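Local structure of probable 2-phosphosulfolactate phosphatase (Clostridium acetobutylicum, 1VR0) at residues 134-145 with 170-181; 159-169 with 206-214. The protein probably catalyses the magnesium-dependent hydrolysis of (2R)-O-phospho-3-sulfolactate to (2R)-3-sulfolactate and phosphate. All coordinates share one frame; numbering follows the deposited sequence.

Contact 1 of 2, residues 134-145 with 170-181; sequences SVLNGEAVAEKI and CSGYIINCVMDR
Two bends bring Glu139 and Arg181 together at the margin of this helix pair: the glutamate chain folds at its second torsion (chi2 -81°), and the arginine departs from full extension at its third (chi3 -147°). Arg181 NH2 meets Glu139 OE1 in a salt bridge modelled at 2.4 Å, a length too short to be trusted. The other amino group, NH1, pairs with Glu143 OE1 at 3.0 Å. Because the two acids stand one helical turn apart, each can take a different end of the guanidinium, and Arg181 NE adds a weak bond to Cys177 O of its own helix.

Small residues form the middle of the interface. Gly138, with no side chain, brings its CA within 3.9 Å of Ile174 CG1. Ala142 is a knob in the hole formed by Ile174, Cys177, Val178 and Arg181, its CB 3.5 Å from Cys177 CB. Ile145 CD1 then reaches Val178 CG2 at 3.9 Å, while at the other end the Tyr173 ring turns an edge to Val135 O, with CE2 3.6 Å from that oxygen. The axes of segments 138-145 and 170-181 approach to 8.2 Å and cross at -53°, in keeping with the small residues between them.

Both helices pack on the mixed sheet: Ile145 rests on Met13 and Val35, Ile174 on Ile37, and Val178 on Ile15. Helix 138-148 makes the beta-alpha-beta crossover from strand 129-133 to strand 152-156, passing strand 33-37, and helix 165-181 makes the next crossover, from strand 152-156 past strand 13-18 to strand 185-187.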
loop_
_atom_site.group_PDB
_atom_site.type_symbol
_atom_site.label_atom_id
_atom_site.label_comp_id
_atom_site.label_asym_id
_atom_site.label_seq_id
_atom_site.Cartn_x
_atom_site.Cartn_y
_atom_site.Cartn_z
ATOM N N SER A 134 -13.610 6.419 -11.448
ATOM C CA SER A 134 -13.871 5.032 -11.824
ATOM C C SER A 134 -13.223 4.851 -13.167
ATOM O O SER A 134 -12.773 5.838 -13.789
ATOM C CB SER A 134 -15.381 4.801 -11.931
ATOM O OG SER A 134 -15.988 5.622 -12.945
ATOM N N VAL A 135 -13.225 3.625 -13.665
ATOM C CA VAL A 135 -12.767 3.397 -15.049
ATOM C C VAL A 135 -13.626 4.168 -16.038
ATOM O O VAL A 135 -13.130 4.707 -17.032
ATOM C CB VAL A 135 -12.752 1.876 -15.420
ATOM C CG1 VAL A 135 -12.190 1.645 -16.820
ATOM C CG2 VAL A 135 -11.914 1.125 -14.446
ATOM N N LEU A 136 -14.917 4.213 -15.752
ATOM C CA LEU A 136 -15.898 4.804 -16.668
ATOM C C LEU A 136 -15.635 6.273 -16.942
ATOM O O LEU A 136 -15.879 6.724 -18.043
ATOM C CB LEU A 136 -17.300 4.676 -16.080
ATOM C CG LEU A 136 -17.797 3.278 -15.760
ATOM C CD1 LEU A 136 -18.953 3.367 -14.769
ATOM C CD2 LEU A 136 -18.183 2.583 -17.046
ATOM N N ASN A 137 -15.172 7.021 -15.935
ATOM C CA ASN A 137 -14.882 8.449 -16.114
ATOM C C ASN A 137 -13.417 8.835 -15.889
ATOM O O ASN A 137 -13.108 9.997 -15.622
ATOM C CB ASN A 137 -15.823 9.309 -15.259
ATOM C CG ASN A 137 -15.525 9.233 -13.781
ATOM O OD1 ASN A 137 -14.807 8.355 -13.333
ATOM N ND2 ASN A 137 -16.073 10.165 -13.020
ATOM N N GLY A 138 -12.526 7.867 -16.055
ATOM C CA GLY A 138 -11.094 8.057 -15.820
ATOM C C GLY A 138 -10.488 9.220 -16.571
ATOM O O GLY A 138 -9.867 10.077 -15.967
ATOM N N GLU A 139 -10.704 9.278 -17.879
ATOM C CA GLU A 139 -10.177 10.380 -18.671
ATOM C C GLU A 139 -10.705 11.732 -18.174
ATOM O O GLU A 139 -9.943 12.701 -18.023
ATOM C CB GLU A 139 -10.525 10.208 -20.159
ATOM C CG GLU A 139 -9.852 9.033 -20.871
ATOM C CD GLU A 139 -8.403 9.307 -21.321
ATOM O OE1 GLU A 139 -7.901 10.432 -21.177
ATOM O OE2 GLU A 139 -7.745 8.390 -21.847
ATOM N N ALA A 140 -12.003 11.808 -17.933
ATOM C CA ALA A 140 -12.597 13.063 -17.516
ATOM C C ALA A 140 -12.061 13.483 -16.146
ATOM O O ALA A 140 -11.877 14.664 -15.886
ATOM C CB ALA A 140 -14.111 12.957 -17.505
ATOM N N VAL A 141 -11.793 12.507 -15.273
ATOM C CA VAL A 141 -11.210 12.798 -13.954
ATOM C C VAL A 141 -9.810 13.402 -14.107
ATOM O O VAL A 141 -9.427 14.309 -13.377
ATOM C CB VAL A 141 -11.098 11.532 -13.095
ATOM C CG1 VAL A 141 -10.334 11.820 -11.836
ATOM C CG2 VAL A 141 -12.488 10.962 -12.774
ATOM N N ALA A 142 -9.042 12.857 -15.043
ATOM C CA ALA A 142 -7.701 13.323 -15.258
ATOM C C ALA A 142 -7.766 14.761 -15.744
ATOM O O ALA A 142 -7.001 15.609 -15.315
ATOM C CB ALA A 142 -7.009 12.444 -16.241
ATOM N N GLU A 143 -8.727 15.046 -16.602
ATOM C CA GLU A 143 -8.897 16.395 -17.091
ATOM C C GLU A 143 -9.256 17.363 -15.971
ATOM O O GLU A 143 -8.713 18.451 -15.927
ATOM C CB GLU A 143 -9.945 16.408 -18.169
ATOM C CG GLU A 143 -10.187 17.793 -18.664
ATOM C CD GLU A 143 -10.807 17.813 -20.017
ATOM O OE1 GLU A 143 -10.311 17.067 -20.897
ATOM O OE2 GLU A 143 -11.787 18.567 -20.198
ATOM N N LYS A 144 -10.124 16.953 -15.049
ATOM C CA LYS A 144 -10.488 17.785 -13.897
ATOM C C LYS A 144 -9.324 18.000 -12.914
ATOM O O LYS A 144 -9.113 19.094 -12.383
ATOM C CB LYS A 144 -11.698 17.193 -13.183
ATOM C CG LYS A 144 -12.259 18.029 -12.038
ATOM C CD LYS A 144 -12.838 19.321 -12.467
ATOM C CE LYS A 144 -13.284 20.130 -11.246
ATOM N NZ LYS A 144 -13.748 21.523 -11.629
ATOM N N ILE A 145 -8.544 16.962 -12.721
ATOM C CA ILE A 145 -7.325 17.035 -11.924
ATOM C C ILE A 145 -6.381 18.112 -12.408
ATOM O O ILE A 145 -5.871 18.899 -11.619
ATOM C CB ILE A 145 -6.621 15.672 -11.910
ATOM C CG1 ILE A 145 -7.361 14.735 -10.980
ATOM C CG2 ILE A 145 -5.185 15.805 -11.460
ATOM C CD1 ILE A 145 -6.940 13.238 -11.130
ATOM N N CYS A 170 -7.130 0.805 -11.325
ATOM C CA CYS A 170 -7.958 1.913 -11.752
ATOM C C CYS A 170 -7.259 3.217 -11.408
ATOM O O CYS A 170 -7.259 4.118 -12.217
ATOM C CB CYS A 170 -9.312 1.846 -11.071
ATOM S SG CYS A 170 -10.430 3.141 -11.667
ATOM N N SER A 171 -6.626 3.289 -10.228
ATOM C CA SER A 171 -5.775 4.442 -9.892
ATOM C C SER A 171 -4.699 4.660 -10.928
ATOM O O SER A 171 -4.453 5.767 -11.357
ATOM C CB SER A 171 -5.070 4.259 -8.574
ATOM O OG SER A 171 -5.978 4.010 -7.519
ATOM N N GLY A 172 -4.045 3.579 -11.313
ATOM C CA GLY A 172 -3.004 3.602 -12.324
ATOM C C GLY A 172 -3.472 4.121 -13.656
ATOM O O GLY A 172 -2.764 4.879 -14.298
ATOM N N TYR A 173 -4.655 3.696 -14.074
ATOM C CA TYR A 173 -5.225 4.162 -15.318
ATOM C C TYR A 173 -5.405 5.661 -15.295
ATOM O O TYR A 173 -5.085 6.356 -16.283
ATOM C CB TYR A 173 -6.572 3.479 -15.545
ATOM C CG TYR A 173 -7.420 4.075 -16.613
ATOM C CD1 TYR A 173 -6.928 4.268 -17.899
ATOM C CD2 TYR A 173 -8.754 4.394 -16.359
ATOM C CE1 TYR A 173 -7.749 4.777 -18.893
ATOM C CE2 TYR A 173 -9.566 4.898 -17.342
ATOM C CZ TYR A 173 -9.067 5.095 -18.601
ATOM O OH TYR A 173 -9.910 5.622 -19.575
ATOM N N ILE A 174 -5.920 6.155 -14.173
ATOM C CA ILE A 174 -6.221 7.567 -14.041
ATOM C C ILE A 174 -4.925 8.387 -14.009
ATOM O O ILE A 174 -4.830 9.426 -14.650
ATOM C CB ILE A 174 -7.115 7.790 -12.823
ATOM C CG1 ILE A 174 -8.493 7.166 -13.118
ATOM C CG2 ILE A 174 -7.250 9.264 -12.491
ATOM C CD1 ILE A 174 -9.522 7.295 -12.050
ATOM N N ILE A 175 -3.935 7.898 -13.270
ATOM C CA ILE A 175 -2.638 8.538 -13.197
ATOM C C ILE A 175 -2.051 8.601 -14.611
ATOM O O ILE A 175 -1.549 9.620 -15.045
ATOM C CB ILE A 175 -1.724 7.769 -12.238
ATOM C CG1 ILE A 175 -2.221 7.981 -10.808
ATOM C CG2 ILE A 175 -0.270 8.195 -12.381
ATOM C CD1 ILE A 175 -1.678 6.967 -9.811
ATOM N N ASN A 176 -2.181 7.512 -15.352
ATOM C CA ASN A 176 -1.701 7.473 -16.707
ATOM C C ASN A 176 -2.334 8.524 -17.576
ATOM O O ASN A 176 -1.677 9.099 -18.409
ATOM C CB ASN A 176 -1.954 6.106 -17.329
ATOM C CG ASN A 176 -1.041 5.845 -18.496
ATOM O OD1 ASN A 176 -1.420 5.977 -19.640
ATOM N ND2 ASN A 176 0.195 5.545 -18.191
ATOM N N CYS A 177 -3.626 8.735 -17.397
ATOM C CA CYS A 177 -4.382 9.735 -18.149
ATOM C C CYS A 177 -3.959 11.150 -17.793
ATOM O O CYS A 177 -4.001 12.059 -18.643
ATOM C CB CYS A 177 -5.877 9.583 -17.861
ATOM S SG CYS A 177 -6.692 8.087 -18.535
ATOM N N VAL A 178 -3.582 11.349 -16.533
ATOM C CA VAL A 178 -3.028 12.616 -16.109
ATOM C C VAL A 178 -1.693 12.839 -16.817
ATOM O O VAL A 178 -1.425 13.932 -17.291
ATOM C CB VAL A 178 -2.849 12.702 -14.585
ATOM C CG1 VAL A 178 -2.013 13.945 -14.198
ATOM C CG2 VAL A 178 -4.196 12.748 -13.893
HETATM N N MSE A 179 -0.888 11.785 -16.901
HETATM C CA MSE A 179 0.406 11.859 -17.558
HETATM C C MSE A 179 0.287 12.134 -19.048
HETATM O O MSE A 179 1.122 12.817 -19.610
HETATM C CB MSE A 179 1.168 10.582 -17.376
HETATM C CG MSE A 179 1.463 10.267 -15.925
HETATM SE SE MSE A 179 2.557 8.583 -15.728
HETATM C CE MSE A 179 4.271 9.711 -16.610
ATOM N N ASP A 180 -0.737 11.576 -19.681
ATOM C CA ASP A 180 -1.017 11.887 -21.072
ATOM C C ASP A 180 -1.247 13.394 -21.244
ATOM O O ASP A 180 -0.902 13.951 -22.260
ATOM C CB ASP A 180 -2.246 11.123 -21.589
ATOM C CG ASP A 180 -2.002 9.614 -21.786
ATOM O OD1 ASP A 180 -0.834 9.101 -21.726
ATOM O OD2 ASP A 180 -3.034 8.933 -22.011
ATOM N N ARG A 181 -1.822 14.038 -20.234
ATOM C CA ARG A 181 -2.088 15.469 -20.275
ATOM C C ARG A 181 -0.996 16.334 -19.701
ATOM O O ARG A 181 -1.004 17.514 -19.942
ATOM C CB ARG A 181 -3.391 15.806 -19.565
ATOM C CG ARG A 181 -4.560 15.274 -20.294
ATOM C CD ARG A 181 -5.693 15.011 -19.393
ATOM N NE ARG A 181 -6.445 13.865 -19.882
ATOM C CZ ARG A 181 -7.539 13.953 -20.623
ATOM N NH1 ARG A 181 -8.057 15.134 -20.972
ATOM N NH2 ARG A 181 -8.133 12.841 -21.010
#

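Contact 2 of 2, residues 159-169 with 206-214. With MG (magnesium ion), chain D; 3SL ((2R)-3-sulfolactic acid), chain E.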
loop_
_atom_site.group_PDB
_atom_site.type_symbol
_atom_site.label_atom_id
_atom_site.label_comp_id
_atom_site.label_asym_id
_atom_site.label_seq_id
_atom_site.Cartn_x
_atom_site.Cartn_y
_atom_site.Cartn_z
ATOM N N THR A 159 -11.072 -3.131 -0.213
ATOM C CA THR A 159 -12.201 -3.914 0.230
ATOM C C THR A 159 -11.919 -4.359 1.659
ATOM O O THR A 159 -10.857 -4.894 1.948
ATOM C CB THR A 159 -12.517 -5.086 -0.765
ATOM O OG1 THR A 159 -13.335 -6.074 -0.142
ATOM C CG2 THR A 159 -11.283 -5.783 -1.234
ATOM N N TYR A 160 -12.876 -4.104 2.538
ATOM C CA TYR A 160 -12.746 -4.445 3.938
ATOM C C TYR A 160 -11.441 -3.929 4.537
ATOM O O TYR A 160 -10.764 -4.633 5.256
ATOM C CB TYR A 160 -12.863 -5.969 4.141
ATOM C CG TYR A 160 -14.214 -6.489 3.741
ATOM C CD1 TYR A 160 -15.337 -6.230 4.545
ATOM C CD2 TYR A 160 -14.395 -7.218 2.560
ATOM C CE1 TYR A 160 -16.606 -6.704 4.202
ATOM C CE2 TYR A 160 -15.669 -7.694 2.182
ATOM C CZ TYR A 160 -16.779 -7.432 3.010
ATOM O OH TYR A 160 -18.071 -7.878 2.670
ATOM N N GLY A 161 -11.094 -2.696 4.227
ATOM C CA GLY A 161 -9.865 -2.113 4.749
ATOM C C GLY A 161 -8.556 -2.692 4.249
ATOM O O GLY A 161 -7.554 -2.623 4.946
ATOM N N GLU A 162 -8.555 -3.246 3.051
ATOM C CA GLU A 162 -7.362 -3.799 2.483
ATOM C C GLU A 162 -7.127 -3.354 1.051
ATOM O O GLU A 162 -8.039 -3.175 0.254
ATOM C CB GLU A 162 -7.411 -5.324 2.504
ATOM C CG GLU A 162 -8.043 -5.875 3.780
ATOM C CD GLU A 162 -7.196 -6.909 4.502
ATOM O OE1 GLU A 162 -6.754 -7.922 3.872
ATOM O OE2 GLU A 162 -7.015 -6.718 5.734
ATOM N N PHE A 163 -5.857 -3.210 0.752
ATOM C CA PHE A 163 -5.387 -3.036 -0.587
ATOM C C PHE A 163 -6.151 -3.976 -1.510
ATOM O O PHE A 163 -6.186 -5.192 -1.270
ATOM C CB PHE A 163 -3.873 -3.369 -0.557
ATOM C CG PHE A 163 -3.164 -3.125 -1.829
ATOM C CD1 PHE A 163 -3.434 -3.885 -2.950
ATOM C CD2 PHE A 163 -2.172 -2.185 -1.894
ATOM C CE1 PHE A 163 -2.743 -3.692 -4.133
ATOM C CE2 PHE A 163 -1.465 -1.982 -3.073
ATOM C CZ PHE A 163 -1.760 -2.749 -4.194
ATOM N N SER A 164 -6.717 -3.421 -2.582
ATOM C CA SER A 164 -7.460 -4.194 -3.570
ATOM C C SER A 164 -6.969 -3.862 -4.969
ATOM O O SER A 164 -6.890 -2.693 -5.367
ATOM C CB SER A 164 -8.942 -3.895 -3.458
ATOM O OG SER A 164 -9.704 -4.996 -3.911
ATOM N N ILE A 165 -6.639 -4.911 -5.712
ATOM C CA ILE A 165 -6.115 -4.778 -7.076
ATOM C C ILE A 165 -7.016 -3.996 -8.033
ATOM O O ILE A 165 -6.514 -3.260 -8.872
ATOM C CB ILE A 165 -5.759 -6.163 -7.654
ATOM C CG1 ILE A 165 -4.350 -6.542 -7.184
ATOM C CG2 ILE A 165 -5.840 -6.166 -9.162
ATOM C CD1 ILE A 165 -3.926 -7.955 -7.459
ATOM N N ASP A 166 -8.333 -4.147 -7.915
ATOM C CA ASP A 166 -9.266 -3.381 -8.789
ATOM C C ASP A 166 -9.069 -1.870 -8.586
ATOM O O ASP A 166 -8.851 -1.117 -9.551
ATOM C CB ASP A 166 -10.751 -3.776 -8.561
ATOM C CG ASP A 166 -11.153 -3.807 -7.086
ATOM O OD1 ASP A 166 -10.289 -3.807 -6.187
ATOM O OD2 ASP A 166 -12.355 -3.848 -6.807
ATOM N N ASP A 167 -9.113 -1.414 -7.340
ATOM C CA ASP A 167 -9.011 0.015 -7.102
ATOM C C ASP A 167 -7.607 0.511 -7.486
ATOM O O ASP A 167 -7.445 1.611 -7.944
ATOM C CB ASP A 167 -9.376 0.370 -5.639
ATOM C CG ASP A 167 -10.864 0.110 -5.330
ATOM O OD1 ASP A 167 -11.659 0.184 -6.268
ATOM O OD2 ASP A 167 -11.251 -0.166 -4.180
ATOM N N PHE A 168 -6.603 -0.327 -7.312
ATOM C CA PHE A 168 -5.226 0.048 -7.540
ATOM C C PHE A 168 -4.956 0.228 -9.029
ATOM O O PHE A 168 -4.336 1.219 -9.434
ATOM C CB PHE A 168 -4.320 -1.029 -6.959
ATOM C CG PHE A 168 -2.846 -0.647 -6.844
ATOM C CD1 PHE A 168 -2.425 0.281 -5.906
ATOM C CD2 PHE A 168 -1.877 -1.289 -7.615
ATOM C CE1 PHE A 168 -1.064 0.608 -5.776
ATOM C CE2 PHE A 168 -0.534 -0.967 -7.479
ATOM C CZ PHE A 168 -0.129 -0.021 -6.549
ATOM N N ILE A 169 -5.422 -0.709 -9.860
ATOM C CA ILE A 169 -5.162 -0.596 -11.288
ATOM C C ILE A 169 -5.939 0.576 -11.868
ATOM O O ILE A 169 -5.483 1.256 -12.790
ATOM C CB ILE A 169 -5.448 -1.908 -12.051
ATOM C CG1 ILE A 169 -4.919 -1.806 -13.497
ATOM C CG2 ILE A 169 -6.911 -2.281 -12.032
ATOM C CD1 ILE A 169 -4.753 -3.180 -14.212
ATOM N N GLY A 206 -8.205 -8.117 -17.470
ATOM C CA GLY A 206 -7.390 -9.301 -17.243
ATOM C C GLY A 206 -6.787 -9.350 -15.855
ATOM O O GLY A 206 -6.829 -10.360 -15.186
ATOM N N PHE A 207 -6.243 -8.233 -15.408
ATOM C CA PHE A 207 -5.472 -8.220 -14.199
ATOM C C PHE A 207 -6.360 -8.151 -12.963
ATOM O O PHE A 207 -6.009 -8.628 -11.898
ATOM C CB PHE A 207 -4.491 -7.048 -14.265
ATOM C CG PHE A 207 -3.465 -7.091 -13.222
ATOM C CD1 PHE A 207 -2.292 -7.775 -13.435
ATOM C CD2 PHE A 207 -3.688 -6.488 -11.991
ATOM C CE1 PHE A 207 -1.336 -7.848 -12.425
ATOM C CE2 PHE A 207 -2.726 -6.555 -10.969
ATOM C CZ PHE A 207 -1.561 -7.215 -11.192
ATOM N N VAL A 208 -7.533 -7.563 -13.103
ATOM C CA VAL A 208 -8.460 -7.506 -11.994
ATOM C C VAL A 208 -8.862 -8.920 -11.542
ATOM O O VAL A 208 -9.148 -9.155 -10.367
ATOM C CB VAL A 208 -9.718 -6.704 -12.369
ATOM C CG1 VAL A 208 -10.779 -6.785 -11.242
ATOM C CG2 VAL A 208 -9.364 -5.256 -12.652
ATOM N N LYS A 209 -8.872 -9.869 -12.477
ATOM C CA LYS A 209 -9.214 -11.252 -12.120
ATOM C C LYS A 209 -8.301 -11.867 -11.038
ATOM O O LYS A 209 -8.665 -12.859 -10.445
ATOM C CB LYS A 209 -9.283 -12.128 -13.357
ATOM C CG LYS A 209 -10.400 -11.687 -14.242
ATOM C CD LYS A 209 -10.499 -12.517 -15.473
ATOM C CE LYS A 209 -11.477 -11.927 -16.447
ATOM N NZ LYS A 209 -11.407 -12.668 -17.697
ATOM N N TYR A 210 -7.147 -11.249 -10.760
ATOM C CA TYR A 210 -6.285 -11.651 -9.636
ATOM C C TYR A 210 -6.718 -11.067 -8.291
ATOM O O TYR A 210 -6.238 -11.506 -7.269
ATOM C CB TYR A 210 -4.823 -11.260 -9.908
ATOM C CG TYR A 210 -4.274 -11.889 -11.170
ATOM C CD1 TYR A 210 -4.295 -13.265 -11.337
ATOM C CD2 TYR A 210 -3.739 -11.114 -12.209
ATOM C CE1 TYR A 210 -3.834 -13.868 -12.498
ATOM C CE2 TYR A 210 -3.270 -11.726 -13.421
ATOM C CZ TYR A 210 -3.338 -13.098 -13.539
ATOM O OH TYR A 210 -2.894 -13.755 -14.659
ATOM N N ALA A 211 -7.611 -10.077 -8.285
ATOM C CA ALA A 211 -8.085 -9.491 -7.033
ATOM C C ALA A 211 -8.918 -10.482 -6.240
ATOM O O ALA A 211 -9.753 -11.161 -6.806
ATOM C CB ALA A 211 -8.901 -8.238 -7.300
ATOM N N LYS A 212 -8.717 -10.530 -4.929
ATOM C CA LYS A 212 -9.507 -11.390 -4.037
ATOM C C LYS A 212 -10.996 -11.066 -4.201
ATOM O O LYS A 212 -11.806 -11.949 -4.288
ATOM C CB LYS A 212 -9.039 -11.189 -2.588
ATOM C CG LYS A 212 -9.537 -12.197 -1.585
ATOM N N HIS A 213 -11.319 -9.783 -4.309
ATOM C CA HIS A 213 -12.677 -9.254 -4.444
ATOM C C HIS A 213 -13.365 -9.730 -5.711
ATOM O O HIS A 213 -14.571 -9.839 -5.751
ATOM C CB HIS A 213 -12.580 -7.721 -4.489
ATOM C CG HIS A 213 -13.891 -6.995 -4.470
ATOM N ND1 HIS A 213 -14.802 -7.119 -3.440
ATOM C CD2 HIS A 213 -14.409 -6.069 -5.315
ATOM C CE1 HIS A 213 -15.837 -6.328 -3.671
ATOM N NE2 HIS A 213 -15.626 -5.680 -4.801
ATOM N N TYR A 214 -12.604 -9.983 -6.766
ATOM C CA TYR A 214 -13.169 -10.558 -7.974
ATOM C C TYR A 214 -13.876 -11.881 -7.714
ATOM O O TYR A 214 -14.905 -12.151 -8.323
ATOM C CB TYR A 214 -12.073 -10.817 -8.991
ATOM C CG TYR A 214 -12.585 -11.328 -10.305
ATOM C CD1 TYR A 214 -13.273 -10.502 -11.158
ATOM C CD2 TYR A 214 -12.381 -12.637 -10.685
ATOM C CE1 TYR A 214 -13.750 -10.967 -12.379
ATOM C CE2 TYR A 214 -12.848 -13.119 -11.907
ATOM C CZ TYR A 214 -13.542 -12.274 -12.743
ATOM O OH TYR A 214 -13.982 -12.724 -13.961
HETATM MG MG MG D . -13.208 -1.372 -3.605
HETATM O O11 3SL E . -18.188 -6.912 -0.673
HETATM C C1 3SL E . -18.775 -6.755 -1.762
HETATM O O12 3SL E . -19.003 -7.663 -2.601
HETATM C C2 3SL E . -19.227 -5.376 -2.063
HETATM O O2 3SL E . -18.193 -4.494 -1.632
HETATM C C3 3SL E . -19.510 -5.299 -3.550
HETATM S S 3SL E . -19.783 -3.737 -4.047
HETATM O O3S 3SL E . -21.232 -3.504 -4.181
HETATM O O1S 3SL E . -19.004 -2.699 -3.290
HETATM O O2S 3SL E . -19.352 -3.649 -5.447
HETATM O O HOH W 1 -14.830 -8.493 -1.116
HETATM O O HOH W 2 -9.528 -7.770 -3.803
HETATM O O HOH W 3 -13.670 -1.637 -6.089
HETATM O O HOH W 4 -13.001 -3.820 -3.928
#
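His213 is tied to the 159-169 segment through water rather than by direct polar bonds, at both its backbone and its ring. One water lies 2.7 Å from His213 ND1 and 3.0 Å from Thr159 OG1, hydrogen-bonded to both, whereas the ring nitrogen and the hydroxyl themselves are too far apart to bond. A second water accepts from His213 N and donates to Ser164 OG. The second ring nitrogen, NE2, is hydrogen-bonded to Leu40 O.

Asp166 links this region to the metal. With its CG between the backbone N and the carbonyl carbon (chi1 48°), the carboxylate folds back so that OD1 takes a 2.6 Å bond from Ser164 OG, on the syn side and 26° out of the carboxylate plane. Its OD2 meets His213 CD2 and accepts from a water that also donates to Asp167 OD1. That water lies 2.5 Å from magnesium, so Asp166 acts in the second shell. Asp167 OD2 binds the ion directly at 2.4 Å, and Asp38 and Gly158 supply further ligands.

Further along, the contact is apolar. Ile165 CG2 packs at 3.6 Å on Phe207 CD2, Ile165 CB lies 3.8 Å from Ala211 CB, and Ile169 touches Phe207 and Val208. Asp189 of the second subunit hydrogen-bonds both Ile165 N and Lys212 N, placing this junction at the dimer interface.

The imidazole presents its edge to the bound sulfolactate, with His213 CE1 3.5 Å from its C1. Asp166 touches this ring by packing alone, while its hydrogen bond goes to the metal-bound water. The contact thus places a second-shell carboxylate beside a ligand-lining imidazole, consistent with a part in ordering the water on the magnesium.

Contacts 1 and 2 share helix 165-181 and divide it without a break: residues 165-169 serve contact 2, and 170-181 serve contact 1, with the two centres 18 Å apart. The active site lies toward the start of that helix. Asp167 in contact 2 binds magnesium, whereas the side chain of Cys170, at the near end of contact 1, is about 9 Å from the ion, and that of Ser134 is about 11 Å from sulfolactate. Magnesium and sulfolactate O2 do not touch, consistent with the substrate's phosphate lying between them. Contact 1 lies farther along the helix, where it packs against helix 138-148, while contact 2 joins the beginning of the helix to the pocket.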